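Local coordinates for protein glutamyl-tRNA synthetase (Methanothermobacter thermautotrophicus, PDB 3AII) that probably attaches glutamate to tRNA, first activating the amino acid with ATP and then transferring it to the acceptor end, at residues H113-I118 / K370-I375; D137-R142 / S253-E258; I167-M172 / A259-T264; E400-F405 / R426-D431; A408-L413 / R513-A518. All coordinates share one frame; numbering follows the deposited sequence. Where two conformers were deposited one is given.

In the fold
Interactions 1, 2 and 3 lie in the class I catalytic domain, and interactions 4 and 5 in the anticodon-binding part. Along the chain, interactions 2 and 3 are nested inside the loop closed by interaction 1. They cross, their centres are 9 Å apart, and they touch through Asp137, which meets Ser169 and His261. Interaction 1, centred about 30 Å from both, is closer to the centre of the molecule. Interactions 4 and 5 follow and also cross. They share the sheet pairing strands 402-408 and 511-516, and touch where Phe405 meets Glu517. The centres of interactions 2 and 4 lie 54 Å apart, fitting an elongated enzyme that probably reaches both acceptor end and anticodon, as in its family.

Interaction 1: residues H113-I118 / K370-I375; sequences HARAAI and KLMVEI
Met372 of helix 365-375 lies against Arg115 and Ile118 of helix 111-126. Its SD sits 3.6 Å from Arg115 CB, and the two side chains cross at about a right angle. The bend at chi2 of Met372 (-49°) turns the thioether across the base of the arginine, at CB and CG. Nearer the backbone, Ile118 CD1 packs 3.7 Å from Met372 CG. Val373 CG2 adds a looser contact with Ile118 CG2.

Arg115 runs fully extended past the methionine. Ile375 CG2 lies over one face of its guanidinium, 3.7 Å from Arg115 NH2. A water accepts from Arg115 NE at 2.8 Å and donates to Met372 O at 2.7 Å, tying the arginine to the second helix. Further out, Arg115 NH1 bonds to Gly321 O and NH2 to Gly376 O. These bonds fix the buried guanidinium.

The axes of the two short helical segments approach to 9.4 Å and cross at -68°. This is helix-to-helix packing in the class I catalytic domain, on the helix that begins in the predicted HIGH motif.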
# COMPACT_ATOMS: atom_id res chain seq x y z
N HIS A 113 1.17 -3.15 4.35
CA HIS A 113 0.11 -2.93 5.33
C HIS A 113 -1.15 -3.64 4.90
O HIS A 113 -1.83 -4.24 5.71
CB HIS A 113 -0.25 -1.45 5.44
CG HIS A 113 0.80 -0.62 6.09
ND1 HIS A 113 1.53 0.33 5.40
CD2 HIS A 113 1.23 -0.56 7.38
CE1 HIS A 113 2.37 0.93 6.23
NE2 HIS A 113 2.20 0.41 7.43
N ALA A 114 -1.47 -3.55 3.62
CA ALA A 114 -2.73 -4.11 3.14
C ALA A 114 -2.88 -5.58 3.51
O ALA A 114 -3.97 -6.03 3.87
CB ALA A 114 -2.87 -3.90 1.62
N ARG A 115 -1.79 -6.35 3.42
CA ARG A 115 -1.82 -7.75 3.79
C ARG A 115 -2.27 -8.00 5.25
O ARG A 115 -3.17 -8.79 5.49
CB ARG A 115 -0.46 -8.40 3.54
CG ARG A 115 -0.49 -9.89 3.68
CD ARG A 115 0.83 -10.53 3.27
NE ARG A 115 0.79 -11.97 3.50
CZ ARG A 115 1.87 -12.74 3.60
NH1 ARG A 115 3.08 -12.20 3.48
NH2 ARG A 115 1.74 -14.04 3.81
N ALA A 116 -1.63 -7.33 6.21
CA ALA A 116 -2.03 -7.47 7.62
C ALA A 116 -3.47 -7.04 7.82
O ALA A 116 -4.23 -7.67 8.56
CB ALA A 116 -1.11 -6.66 8.52
N ALA A 117 -3.86 -5.95 7.17
CA ALA A 117 -5.21 -5.43 7.34
C ALA A 117 -6.25 -6.40 6.81
O ALA A 117 -7.23 -6.72 7.47
CB ALA A 117 -5.34 -4.09 6.64
N ILE A 118 -6.00 -6.89 5.60
CA ILE A 118 -6.92 -7.83 4.96
C ILE A 118 -7.02 -9.14 5.74
O ILE A 118 -8.12 -9.62 6.01
CB ILE A 118 -6.50 -8.09 3.51
CG1 ILE A 118 -6.75 -6.84 2.66
CG2 ILE A 118 -7.28 -9.29 2.93
CD1 ILE A 118 -5.91 -6.77 1.43
N LYS A 370 -8.03 -10.11 -3.04
CA LYS A 370 -7.95 -11.46 -3.59
C LYS A 370 -6.53 -12.01 -3.52
O LYS A 370 -6.33 -13.18 -3.18
CB LYS A 370 -8.48 -11.51 -5.03
CG LYS A 370 -8.34 -12.89 -5.66
CD LYS A 370 -9.22 -13.07 -6.89
CE LYS A 370 -8.99 -14.46 -7.49
NZ LYS A 370 -9.97 -14.80 -8.56
N LEU A 371 -5.55 -11.17 -3.82
CA LEU A 371 -4.15 -11.56 -3.76
C LEU A 371 -3.79 -12.02 -2.36
O LEU A 371 -3.28 -13.12 -2.15
CB LEU A 371 -3.25 -10.38 -4.15
CG LEU A 371 -1.75 -10.67 -3.99
CD1 LEU A 371 -1.32 -11.77 -4.96
CD2 LEU A 371 -0.93 -9.42 -4.20
N MET A 372 -4.07 -11.16 -1.38
CA MET A 372 -3.71 -11.47 0.00
C MET A 372 -4.41 -12.70 0.55
O MET A 372 -3.83 -13.46 1.34
CB MET A 372 -3.95 -10.27 0.91
CG MET A 372 -3.15 -9.04 0.49
SD MET A 372 -1.42 -9.42 0.20
CE MET A 372 -0.74 -7.77 -0.03
N VAL A 373 -5.66 -12.89 0.16
CA VAL A 373 -6.42 -14.05 0.62
C VAL A 373 -5.84 -15.34 0.05
O VAL A 373 -5.68 -16.33 0.77
CB VAL A 373 -7.91 -13.95 0.23
CG1 VAL A 373 -8.60 -15.29 0.40
CG2 VAL A 373 -8.60 -12.88 1.09
N GLU A 374 -5.52 -15.34 -1.24
CA GLU A 374 -5.01 -16.55 -1.88
C GLU A 374 -3.60 -16.91 -1.41
O GLU A 374 -3.23 -18.08 -1.39
CB GLU A 374 -5.12 -16.49 -3.41
CG GLU A 374 -4.02 -15.72 -4.13
CD GLU A 374 -4.28 -15.60 -5.63
OE1 GLU A 374 -5.38 -15.99 -6.09
OE2 GLU A 374 -3.39 -15.10 -6.35
N ILE A 375 -2.81 -15.91 -1.03
CA ILE A 375 -1.52 -16.16 -0.40
C ILE A 375 -1.69 -16.69 1.03
O ILE A 375 -0.92 -17.53 1.48
CB ILE A 375 -0.63 -14.90 -0.39
CG1 ILE A 375 -0.19 -14.56 -1.82
CG2 ILE A 375 0.59 -15.12 0.50
CD1 ILE A 375 0.58 -13.26 -1.92
O HOH W 1 -1.44 -13.33 2.61

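Interaction 2: residues D137-R142 / S253-E258; sequences DTDPRR and SMRIVE
The guanidinium of Arg255, in one of its two conformers, meets Asp139 at its edge: Asp139 CG lies in the guanidinium plane, 3.7 Å from Arg255 NH1. The contact joins the loop after strand 130-135 to the end of strand 252-256, an inner strand of the four-stranded antiparallel sheet in the catalytic domain. The carboxylate is turned 74° from the Arg255 plane. The salt bridge, Asp139 OD2 to Arg255 NH1, is long at 3.7 Å and tentative. The guanidinium of Arg141 meets Val257 CG1 and Glu258 O obliquely.

Arg255 starts from the crowded position between its backbone N and carbonyl carbon (chi1 59°), then runs straight to reach the loop.

Pro140 CG and Val257 CG1 meet tip to tip at 3.8 Å. Val257 CG1 also touches Arg141 NH1 at 3.5 Å. The stronger partner of Arg141 is Glu230, which pairs with NH1. A water donates to Thr138 O at 2.7 Å and accepts a weak bond from Arg255 NH1 at 3.0 Å.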
# COMPACT_ATOMS: atom_id res chain seq x y z
N ASP A 137 1.67 5.21 17.74
CA ASP A 137 2.35 6.48 17.53
C ASP A 137 3.19 6.91 18.75
O ASP A 137 3.14 8.06 19.16
CB ASP A 137 1.34 7.57 17.19
CG ASP A 137 0.37 7.86 18.32
OD1 ASP A 137 0.16 6.98 19.18
OD2 ASP A 137 -0.17 8.98 18.35
N THR A 138 3.96 5.97 19.30
CA THR A 138 4.80 6.25 20.48
C THR A 138 6.25 6.65 20.17
O THR A 138 7.10 6.64 21.08
CB THR A 138 4.86 5.04 21.41
OG1 THR A 138 5.30 3.91 20.66
CG2 THR A 138 3.48 4.74 21.98
N ASP A 139 6.54 6.97 18.92
CA ASP A 139 7.86 7.52 18.58
C ASP A 139 7.63 8.91 18.03
O ASP A 139 7.22 9.06 16.87
CB ASP A 139 8.57 6.65 17.53
CG ASP A 139 9.96 7.17 17.18
OD1 ASP A 139 10.68 6.45 16.46
OD2 ASP A 139 10.34 8.28 17.63
N PRO A 140 7.84 9.92 18.87
CA PRO A 140 7.40 11.27 18.52
C PRO A 140 8.07 11.81 17.26
O PRO A 140 7.47 12.64 16.58
CB PRO A 140 7.78 12.11 19.74
CG PRO A 140 8.83 11.31 20.46
CD PRO A 140 8.53 9.88 20.18
N ARG A 141 9.28 11.36 16.96
CA ARG A 141 10.00 11.88 15.79
C ARG A 141 9.61 11.23 14.48
O ARG A 141 10.04 11.69 13.41
CB ARG A 141 11.51 11.76 15.99
CG ARG A 141 12.05 12.63 17.12
CD ARG A 141 13.57 12.74 17.09
NE ARG A 141 14.06 13.61 18.16
CZ ARG A 141 14.56 13.18 19.32
NH1 ARG A 141 14.68 11.87 19.55
NH2 ARG A 141 14.97 14.05 20.22
N ARG A 142 8.81 10.18 14.54
CA ARG A 142 8.44 9.42 13.34
C ARG A 142 6.95 9.52 13.02
O ARG A 142 6.41 8.70 12.28
CB ARG A 142 8.82 7.95 13.48
CG ARG A 142 10.26 7.73 13.92
CD ARG A 142 11.26 8.05 12.82
NE ARG A 142 12.60 8.30 13.34
CZ ARG A 142 13.39 7.36 13.86
NH1 ARG A 142 12.97 6.10 13.94
NH2 ARG A 142 14.59 7.68 14.31
N SER A 253 11.98 -1.31 28.02
CA SER A 253 10.55 -1.06 27.91
C SER A 253 10.18 0.42 27.88
O SER A 253 9.13 0.78 27.36
CB SER A 253 9.77 -1.74 29.04
OG SER A 253 10.17 -1.25 30.32
N MET A 254 11.02 1.27 28.47
CA MET A 254 10.75 2.72 28.52
C MET A 254 12.03 3.51 28.30
O MET A 254 13.07 3.15 28.86
CB MET A 254 10.22 3.16 29.89
CG MET A 254 8.82 2.75 30.25
SD MET A 254 7.65 3.77 29.29
CE MET A 254 6.07 3.26 29.96
N ARG A 255 11.94 4.58 27.52
CA ARG A 255 13.09 5.46 27.28
C ARG A 255 12.68 6.92 27.42
O ARG A 255 11.50 7.24 27.44
CB ARG A 255 13.67 5.23 25.89
CG ARG A 255 12.67 5.47 24.78
CD ARG A 255 13.27 5.31 23.41
NE ARG A 255 12.32 5.70 22.38
CZ ARG A 255 12.55 5.60 21.07
NH1 ARG A 255 11.63 5.98 20.20
NH2 ARG A 255 13.70 5.10 20.64
N ILE A 256 13.68 7.79 27.52
CA ILE A 256 13.43 9.22 27.62
C ILE A 256 13.72 9.84 26.26
O ILE A 256 14.79 9.61 25.70
CB ILE A 256 14.34 9.86 28.68
CG1 ILE A 256 14.10 9.22 30.06
CG2 ILE A 256 14.09 11.37 28.73
CD1 ILE A 256 15.18 9.55 31.10
N VAL A 257 12.77 10.61 25.73
CA VAL A 257 12.93 11.27 24.43
C VAL A 257 12.49 12.71 24.58
O VAL A 257 11.36 12.98 24.99
CB VAL A 257 12.05 10.62 23.35
CG1 VAL A 257 12.27 11.30 21.97
CG2 VAL A 257 12.31 9.12 23.27
N GLU A 258 13.38 13.65 24.26
CA GLU A 258 13.02 15.05 24.37
C GLU A 258 12.68 15.59 23.00
O GLU A 258 13.55 16.10 22.29
CB GLU A 258 14.16 15.85 25.01
CG GLU A 258 14.55 15.36 26.40
CD GLU A 258 15.65 16.21 27.01
OE1 GLU A 258 15.37 17.38 27.34
OE2 GLU A 258 16.78 15.71 27.17
O HOH W 2 9.30 5.30 21.95

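Interaction 3: residues I167-M172 / A259-T264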
# COMPACT_ATOMS: atom_id res chain seq x y z
N ILE A 167 -5.66 5.02 20.06
CA ILE A 167 -4.42 5.70 19.67
C ILE A 167 -3.44 5.65 20.84
O ILE A 167 -3.77 6.05 21.96
CB ILE A 167 -4.69 7.16 19.25
CG1 ILE A 167 -5.62 7.21 18.03
CG2 ILE A 167 -3.39 7.88 18.89
CD1 ILE A 167 -6.13 8.62 17.72
N GLN A 168 -2.24 5.13 20.62
CA GLN A 168 -1.35 4.87 21.75
C GLN A 168 -0.91 6.12 22.50
O GLN A 168 -0.68 6.06 23.70
CB GLN A 168 -0.15 4.02 21.33
CG GLN A 168 -0.54 2.58 21.00
CD GLN A 168 0.66 1.66 20.87
OE1 GLN A 168 1.66 2.03 20.27
NE2 GLN A 168 0.57 0.47 21.45
N SER A 169 -0.80 7.25 21.80
CA SER A 169 -0.36 8.46 22.49
C SER A 169 -1.42 8.99 23.45
O SER A 169 -1.13 9.85 24.27
CB SER A 169 0.09 9.54 21.50
OG SER A 169 -0.96 9.91 20.64
N ASP A 170 -2.64 8.46 23.37
CA ASP A 170 -3.68 8.79 24.34
C ASP A 170 -3.55 7.94 25.60
O ASP A 170 -4.28 8.15 26.58
CB ASP A 170 -5.07 8.51 23.77
CG ASP A 170 -5.55 9.59 22.82
OD1 ASP A 170 -6.36 9.25 21.94
OD2 ASP A 170 -5.14 10.76 22.97
N ARG A 171 -2.64 6.97 25.56
CA ARG A 171 -2.55 5.96 26.61
C ARG A 171 -1.30 6.05 27.48
O ARG A 171 -0.98 5.11 28.20
CB ARG A 171 -2.65 4.55 25.98
CG ARG A 171 -4.01 4.31 25.29
CD ARG A 171 -4.08 2.99 24.52
NE ARG A 171 -3.87 1.80 25.36
CZ ARG A 171 -4.83 1.23 26.09
NH1 ARG A 171 -6.06 1.74 26.13
NH2 ARG A 171 -4.56 0.15 26.82
N MET A 172 -0.60 7.19 27.44
CA MET A 172 0.66 7.27 28.18
C MET A 172 0.53 6.90 29.67
O MET A 172 1.36 6.17 30.20
CB MET A 172 1.32 8.65 28.01
CG MET A 172 1.50 9.06 26.56
SD MET A 172 2.69 7.99 25.72
CE MET A 172 4.13 8.36 26.71
N ALA A 259 11.42 15.46 22.62
CA ALA A 259 10.99 15.88 21.30
C ALA A 259 9.50 16.19 21.33
O ALA A 259 8.75 15.58 22.07
CB ALA A 259 11.27 14.78 20.27
N GLU A 260 9.09 17.15 20.51
CA GLU A 260 7.68 17.48 20.38
C GLU A 260 6.95 16.38 19.62
O GLU A 260 7.34 16.02 18.51
CB GLU A 260 7.51 18.81 19.66
CG GLU A 260 6.08 19.13 19.26
CD GLU A 260 5.98 20.38 18.41
OE1 GLU A 260 6.86 21.26 18.54
OE2 GLU A 260 5.03 20.48 17.61
N HIS A 261 5.90 15.85 20.23
CA HIS A 261 5.01 14.91 19.55
C HIS A 261 3.93 15.72 18.86
O HIS A 261 3.43 16.68 19.44
CB HIS A 261 4.38 13.98 20.59
CG HIS A 261 3.71 12.77 20.01
ND1 HIS A 261 2.48 12.83 19.38
CD2 HIS A 261 4.08 11.47 19.98
CE1 HIS A 261 2.14 11.62 18.98
NE2 HIS A 261 3.09 10.77 19.34
N PRO A 262 3.56 15.34 17.64
CA PRO A 262 2.58 16.15 16.90
C PRO A 262 1.18 16.16 17.51
O PRO A 262 0.45 17.12 17.31
CB PRO A 262 2.58 15.52 15.51
CG PRO A 262 3.92 14.88 15.39
CD PRO A 262 4.21 14.36 16.76
N ARG A 263 0.82 15.11 18.24
CA ARG A 263 -0.45 15.09 18.97
C ARG A 263 -0.36 15.69 20.37
O ARG A 263 -1.15 16.56 20.74
CB ARG A 263 -1.01 13.67 19.09
CG ARG A 263 -1.87 13.24 17.93
CD ARG A 263 -2.50 11.87 18.16
NE ARG A 263 -3.89 11.95 18.61
CZ ARG A 263 -4.31 11.69 19.85
NH1 ARG A 263 -3.45 11.31 20.80
NH2 ARG A 263 -5.60 11.78 20.13
N THR A 264 0.58 15.19 21.16
CA THR A 264 0.64 15.52 22.58
C THR A 264 1.66 16.61 22.90
O THR A 264 1.86 16.95 24.06
CB THR A 264 0.96 14.27 23.42
OG1 THR A 264 2.22 13.73 23.00
CG2 THR A 264 -0.12 13.21 23.22
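Asp170 OD2 is held by two nitrogens of Arg263. Arg263 NH1 reaches Asp170 OD2 at 2.8 Å and NH2 at 3.1 Å, both from the same face of the carboxylate. OD2 lies in the guanidinium plane, but the carboxylate and guanidinium planes stand 76° apart. The NH1 bond comes from above the carboxylate. The NH2 bond arrives on its syn side, tilted from the plane. Arg263 NH2 adds only a weak bond to Asp170 OD1.

NH1 of Arg263 has a second acceptor, Ser169 OG, at 2.9 Å and tilted 22° from the guanidinium plane. Ile167 CG2 lies over one face of the group, 3.8 Å above its plane and toward the rim. A bend at chi3 (99°) brings the guanidinium to these partners.

His261 sets the start of the arginine: its ND1 accepts from Arg263 N at 3.0 Å, in the ring plane. The ring also meets Ser169 CB obliquely. Asp137 links both sides: its OD2 bonds to Ser169 OG and its O to His261 NE2. Thr264 CG2 rests 3.7 Å from Ser169 O. The contact pins the 259-264 connection to the 3-10 turn 168-170, between strand 164-167 and helix 172-184 of the class I catalytic domain.

Interaction 4: residues E400-F405 / R426-D431; sequences EARRYF and RPLHPD
This is a mixed contact of backbone bonding, arginine stacking and apolar packing in the anticodon-binding part. It joins the beginning of strand 402-408 to the end of strand 422-427 and the turn after it.

The backbone bond runs from Arg403 N to Leu428 O at 2.8 Å. In one of its two conformers, the side chain of Arg403 bends at chi3 (-47°) and reaches back to Pro427 O. Its NH2 gives a nearly straight bond of 2.9 Å to Pro427 O; NE adds a weak one to the same oxygen. Arg438 also donates to Pro427 O.

In this conformer the guanidinium of Arg403 is sandwiched. Pro430 CD lies over the centre of one face, 3.6 Å above the plane. Arg426 stacks on the opposite face, with guanidinium centres 4.0 Å apart and planes at 21°. Phe405 CZ touches Arg426 CD at 3.6 Å.

Leu428 CD1 meets the guanidinium of Arg402, and CD2 the ring of Tyr404. Arg402 NE bonds to Tyr404 OH at 2.9 Å, and Glu522 holds both residues. At the far end Ala401 O lies in the ring plane of His429, 3.2 Å from CD2, while His429 NE2 bonds to Glu398 O.

The arginine stack brings two cations together. The carboxylates of Asp462 and Glu532 pair with Arg426 and probably balance part of the charge of the stacked pair.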
# COMPACT_ATOMS: atom_id res chain seq x y z
N GLU A 400 -15.30 -5.05 -17.96
CA GLU A 400 -16.18 -3.90 -17.87
C GLU A 400 -15.61 -2.58 -18.38
O GLU A 400 -16.37 -1.66 -18.66
CB GLU A 400 -16.67 -3.71 -16.43
CG GLU A 400 -15.56 -3.38 -15.44
CD GLU A 400 -16.09 -3.16 -14.04
OE1 GLU A 400 -16.01 -4.09 -13.21
OE2 GLU A 400 -16.60 -2.05 -13.76
N ALA A 401 -14.29 -2.48 -18.50
CA ALA A 401 -13.68 -1.20 -18.86
C ALA A 401 -14.01 -0.80 -20.31
O ALA A 401 -13.78 -1.58 -21.24
CB ALA A 401 -12.16 -1.26 -18.66
N ARG A 402 -14.51 0.42 -20.50
CA ARG A 402 -14.85 0.92 -21.84
C ARG A 402 -13.59 1.05 -22.69
O ARG A 402 -12.53 1.43 -22.17
CB ARG A 402 -15.55 2.28 -21.75
CG ARG A 402 -16.86 2.23 -20.96
CD ARG A 402 -17.38 3.63 -20.63
NE ARG A 402 -17.97 4.30 -21.79
CZ ARG A 402 -19.27 4.32 -22.06
NH1 ARG A 402 -19.72 4.95 -23.13
NH2 ARG A 402 -20.13 3.70 -21.26
N ARG A 403 -13.72 0.75 -23.97
CA ARG A 403 -12.58 0.74 -24.88
C ARG A 403 -12.50 1.99 -25.75
O ARG A 403 -13.50 2.41 -26.35
CB ARG A 403 -12.64 -0.48 -25.80
CG ARG A 403 -12.52 -1.81 -25.07
CD ARG A 403 -12.44 -2.95 -26.08
NE ARG A 403 -13.45 -2.84 -27.13
CZ ARG A 403 -13.53 -3.66 -28.17
NH1 ARG A 403 -12.65 -4.65 -28.28
NH2 ARG A 403 -14.46 -3.50 -29.09
N TYR A 404 -11.30 2.57 -25.85
CA TYR A 404 -11.04 3.70 -26.74
C TYR A 404 -9.69 3.54 -27.43
O TYR A 404 -8.80 2.85 -26.91
CB TYR A 404 -11.04 5.01 -25.94
CG TYR A 404 -12.35 5.26 -25.21
CD1 TYR A 404 -13.40 5.91 -25.85
CD2 TYR A 404 -12.54 4.80 -23.92
CE1 TYR A 404 -14.61 6.13 -25.19
CE2 TYR A 404 -13.75 5.00 -23.26
CZ TYR A 404 -14.76 5.67 -23.90
OH TYR A 404 -15.96 5.86 -23.23
N PHE A 405 -9.53 4.21 -28.57
CA PHE A 405 -8.23 4.29 -29.26
C PHE A 405 -7.48 5.55 -28.83
O PHE A 405 -7.94 6.66 -29.09
CB PHE A 405 -8.42 4.35 -30.79
CG PHE A 405 -8.88 3.05 -31.42
CD1 PHE A 405 -8.62 1.83 -30.81
CD2 PHE A 405 -9.53 3.07 -32.64
CE1 PHE A 405 -9.04 0.63 -31.41
CE2 PHE A 405 -9.95 1.87 -33.24
CZ PHE A 405 -9.69 0.67 -32.63
N ARG A 426 -17.40 0.24 -33.71
CA ARG A 426 -16.68 -0.69 -32.86
C ARG A 426 -17.25 -0.63 -31.45
O ARG A 426 -17.41 0.46 -30.88
CB ARG A 426 -15.18 -0.36 -32.86
CG ARG A 426 -14.34 -1.27 -31.96
CD ARG A 426 -12.84 -1.09 -32.27
NE ARG A 426 -12.00 -1.99 -31.48
CZ ARG A 426 -11.75 -3.27 -31.79
NH1 ARG A 426 -10.97 -4.00 -31.00
NH2 ARG A 426 -12.28 -3.81 -32.87
N PRO A 427 -17.59 -1.79 -30.86
CA PRO A 427 -18.16 -1.75 -29.51
C PRO A 427 -17.30 -1.06 -28.47
O PRO A 427 -16.07 -1.20 -28.42
CB PRO A 427 -18.29 -3.23 -29.14
CG PRO A 427 -18.46 -3.91 -30.48
CD PRO A 427 -17.56 -3.15 -31.40
N LEU A 428 -17.96 -0.31 -27.60
CA LEU A 428 -17.30 0.16 -26.40
C LEU A 428 -16.87 -1.00 -25.50
O LEU A 428 -15.85 -0.91 -24.83
CB LEU A 428 -18.21 1.14 -25.65
CG LEU A 428 -18.17 2.52 -26.33
CD1 LEU A 428 -19.52 3.24 -26.15
CD2 LEU A 428 -17.06 3.36 -25.72
N HIS A 429 -17.65 -2.07 -25.49
CA HIS A 429 -17.21 -3.29 -24.81
C HIS A 429 -17.96 -4.49 -25.40
O HIS A 429 -19.18 -4.51 -25.36
CB HIS A 429 -17.45 -3.23 -23.31
CG HIS A 429 -16.69 -4.27 -22.56
ND1 HIS A 429 -16.99 -5.61 -22.68
CD2 HIS A 429 -15.62 -4.19 -21.75
CE1 HIS A 429 -16.14 -6.31 -21.94
NE2 HIS A 429 -15.30 -5.47 -21.36
N PRO A 430 -17.22 -5.47 -25.94
CA PRO A 430 -17.87 -6.58 -26.66
C PRO A 430 -18.87 -7.38 -25.80
O PRO A 430 -19.78 -7.98 -26.36
CB PRO A 430 -16.69 -7.47 -27.08
CG PRO A 430 -15.53 -7.03 -26.24
CD PRO A 430 -15.75 -5.57 -25.97
N ASP A 431 -18.71 -7.36 -24.49
CA ASP A 431 -19.62 -8.09 -23.60
C ASP A 431 -20.80 -7.26 -23.10
O ASP A 431 -21.68 -7.77 -22.41
CB ASP A 431 -18.86 -8.66 -22.41
CG ASP A 431 -17.78 -9.63 -22.82
OD1 ASP A 431 -17.94 -10.28 -23.88
OD2 ASP A 431 -16.77 -9.73 -22.09

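Interaction 5: residues A408-L413 / R513-A518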
# COMPACT_ATOMS: atom_id res chain seq x y z
N ALA A 408 -0.50 7.09 -28.89
CA ALA A 408 0.66 7.72 -28.26
C ALA A 408 1.64 8.21 -29.33
O ALA A 408 1.82 7.54 -30.34
CB ALA A 408 1.35 6.72 -27.38
N ASP A 409 2.28 9.35 -29.09
CA ASP A 409 3.27 9.92 -30.02
C ASP A 409 2.79 9.80 -31.46
O ASP A 409 3.44 9.19 -32.32
CB ASP A 409 4.62 9.24 -29.84
CG ASP A 409 5.26 9.55 -28.49
OD1 ASP A 409 4.99 10.64 -27.94
OD2 ASP A 409 6.01 8.71 -27.99
N PRO A 410 1.63 10.39 -31.74
CA PRO A 410 0.94 10.12 -33.00
C PRO A 410 1.64 10.76 -34.19
O PRO A 410 2.28 11.80 -34.08
CB PRO A 410 -0.43 10.74 -32.78
CG PRO A 410 -0.18 11.85 -31.80
CD PRO A 410 0.86 11.30 -30.88
N VAL A 411 1.52 10.09 -35.33
CA VAL A 411 1.91 10.70 -36.59
C VAL A 411 0.66 10.92 -37.43
O VAL A 411 -0.20 10.05 -37.54
CB VAL A 411 2.97 9.87 -37.34
CG1 VAL A 411 2.50 8.44 -37.51
CG2 VAL A 411 3.29 10.51 -38.69
N LYS A 412 0.53 12.13 -37.98
CA LYS A 412 -0.66 12.46 -38.75
C LYS A 412 -0.40 12.11 -40.20
O LYS A 412 0.55 12.61 -40.80
CB LYS A 412 -1.01 13.94 -38.61
CG LYS A 412 -2.33 14.32 -39.24
CD LYS A 412 -2.65 15.79 -39.02
CE LYS A 412 -4.04 16.13 -39.53
NZ LYS A 412 -4.31 17.60 -39.50
N LEU A 413 -1.24 11.24 -40.76
CA LEU A 413 -1.03 10.72 -42.10
C LEU A 413 -2.31 10.75 -42.93
O LEU A 413 -3.39 10.38 -42.45
CB LEU A 413 -0.51 9.28 -42.03
CG LEU A 413 0.86 9.08 -41.38
CD1 LEU A 413 1.11 7.62 -41.01
CD2 LEU A 413 1.92 9.60 -42.33
N ARG A 513 2.32 11.57 -24.38
CA ARG A 513 1.33 12.45 -25.02
C ARG A 513 0.79 11.84 -26.30
O ARG A 513 1.51 11.11 -26.98
CB ARG A 513 1.96 13.81 -25.36
CG ARG A 513 2.58 14.53 -24.18
CD ARG A 513 2.61 16.02 -24.43
NE ARG A 513 3.08 16.75 -23.25
CZ ARG A 513 2.94 18.06 -23.08
NH1 ARG A 513 2.32 18.79 -24.00
NH2 ARG A 513 3.40 18.64 -21.98
N GLY A 514 -0.46 12.14 -26.62
CA GLY A 514 -1.04 11.63 -27.86
C GLY A 514 -2.41 12.20 -28.11
O GLY A 514 -2.76 13.26 -27.60
N VAL A 515 -3.19 11.48 -28.92
CA VAL A 515 -4.56 11.86 -29.20
C VAL A 515 -5.48 10.67 -28.94
O VAL A 515 -5.06 9.52 -29.04
CB VAL A 515 -4.76 12.40 -30.63
CG1 VAL A 515 -4.03 13.74 -30.80
CG2 VAL A 515 -4.28 11.38 -31.67
N ILE A 516 -6.73 10.97 -28.62
CA ILE A 516 -7.70 9.94 -28.32
C ILE A 516 -8.97 10.22 -29.12
O ILE A 516 -9.25 11.35 -29.51
CB ILE A 516 -7.96 9.87 -26.78
CG1 ILE A 516 -8.76 8.61 -26.39
CG2 ILE A 516 -8.63 11.17 -26.27
CD1 ILE A 516 -8.74 8.30 -24.88
N GLU A 517 -9.74 9.18 -29.41
CA GLU A 517 -10.95 9.36 -30.19
C GLU A 517 -12.01 10.21 -29.48
O GLU A 517 -12.03 10.29 -28.25
CB GLU A 517 -11.51 8.00 -30.61
CG GLU A 517 -12.16 7.24 -29.48
CD GLU A 517 -12.62 5.87 -29.94
OE1 GLU A 517 -13.80 5.73 -30.32
OE2 GLU A 517 -11.78 4.95 -29.94
N ALA A 518 -12.86 10.85 -30.28
CA ALA A 518 -13.86 11.81 -29.80
C ALA A 518 -14.72 11.32 -28.65
O ALA A 518 -15.03 12.09 -27.73
CB ALA A 518 -14.76 12.26 -30.97
O HOH W 3 4.95 11.60 -25.40
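An antiparallel bridge joins the end of strand 402-408 to strand 511-516, just where the chain passes into strand 410-416. Ala408 and Gly514 form a non-hydrogen-bonded pair with CA atoms 4.3 Å apart. Next to it, Asp409 N donates to Arg513 O at 2.9 Å.

Pro410 packs on the same strand. Its CD sits 3.6 Å from Gly514 CA, so the proline ring lies directly against the glycine backbone. The ring also meets Val515, with Pro410 CB 4.1 Å from Val515 CG2. Tyr447 of strand 445-449 touches both Pro410 and Val515. A water donates to Asp409 OD1 at 2.7 Å and accepts from Arg513 N at 2.8 Å, adding a second link at the exposed edge.

After the bridge the strands separate: 410-413 and 513-516 run at 52° to each other. Asp409 takes a positive phi (43°) at this turn. The contact marks the crossing from one six-stranded mixed sheet to the other, consistent with the two beta-barrels of the anticodon-binding part in archaeal-type GluRS and in GlnRS.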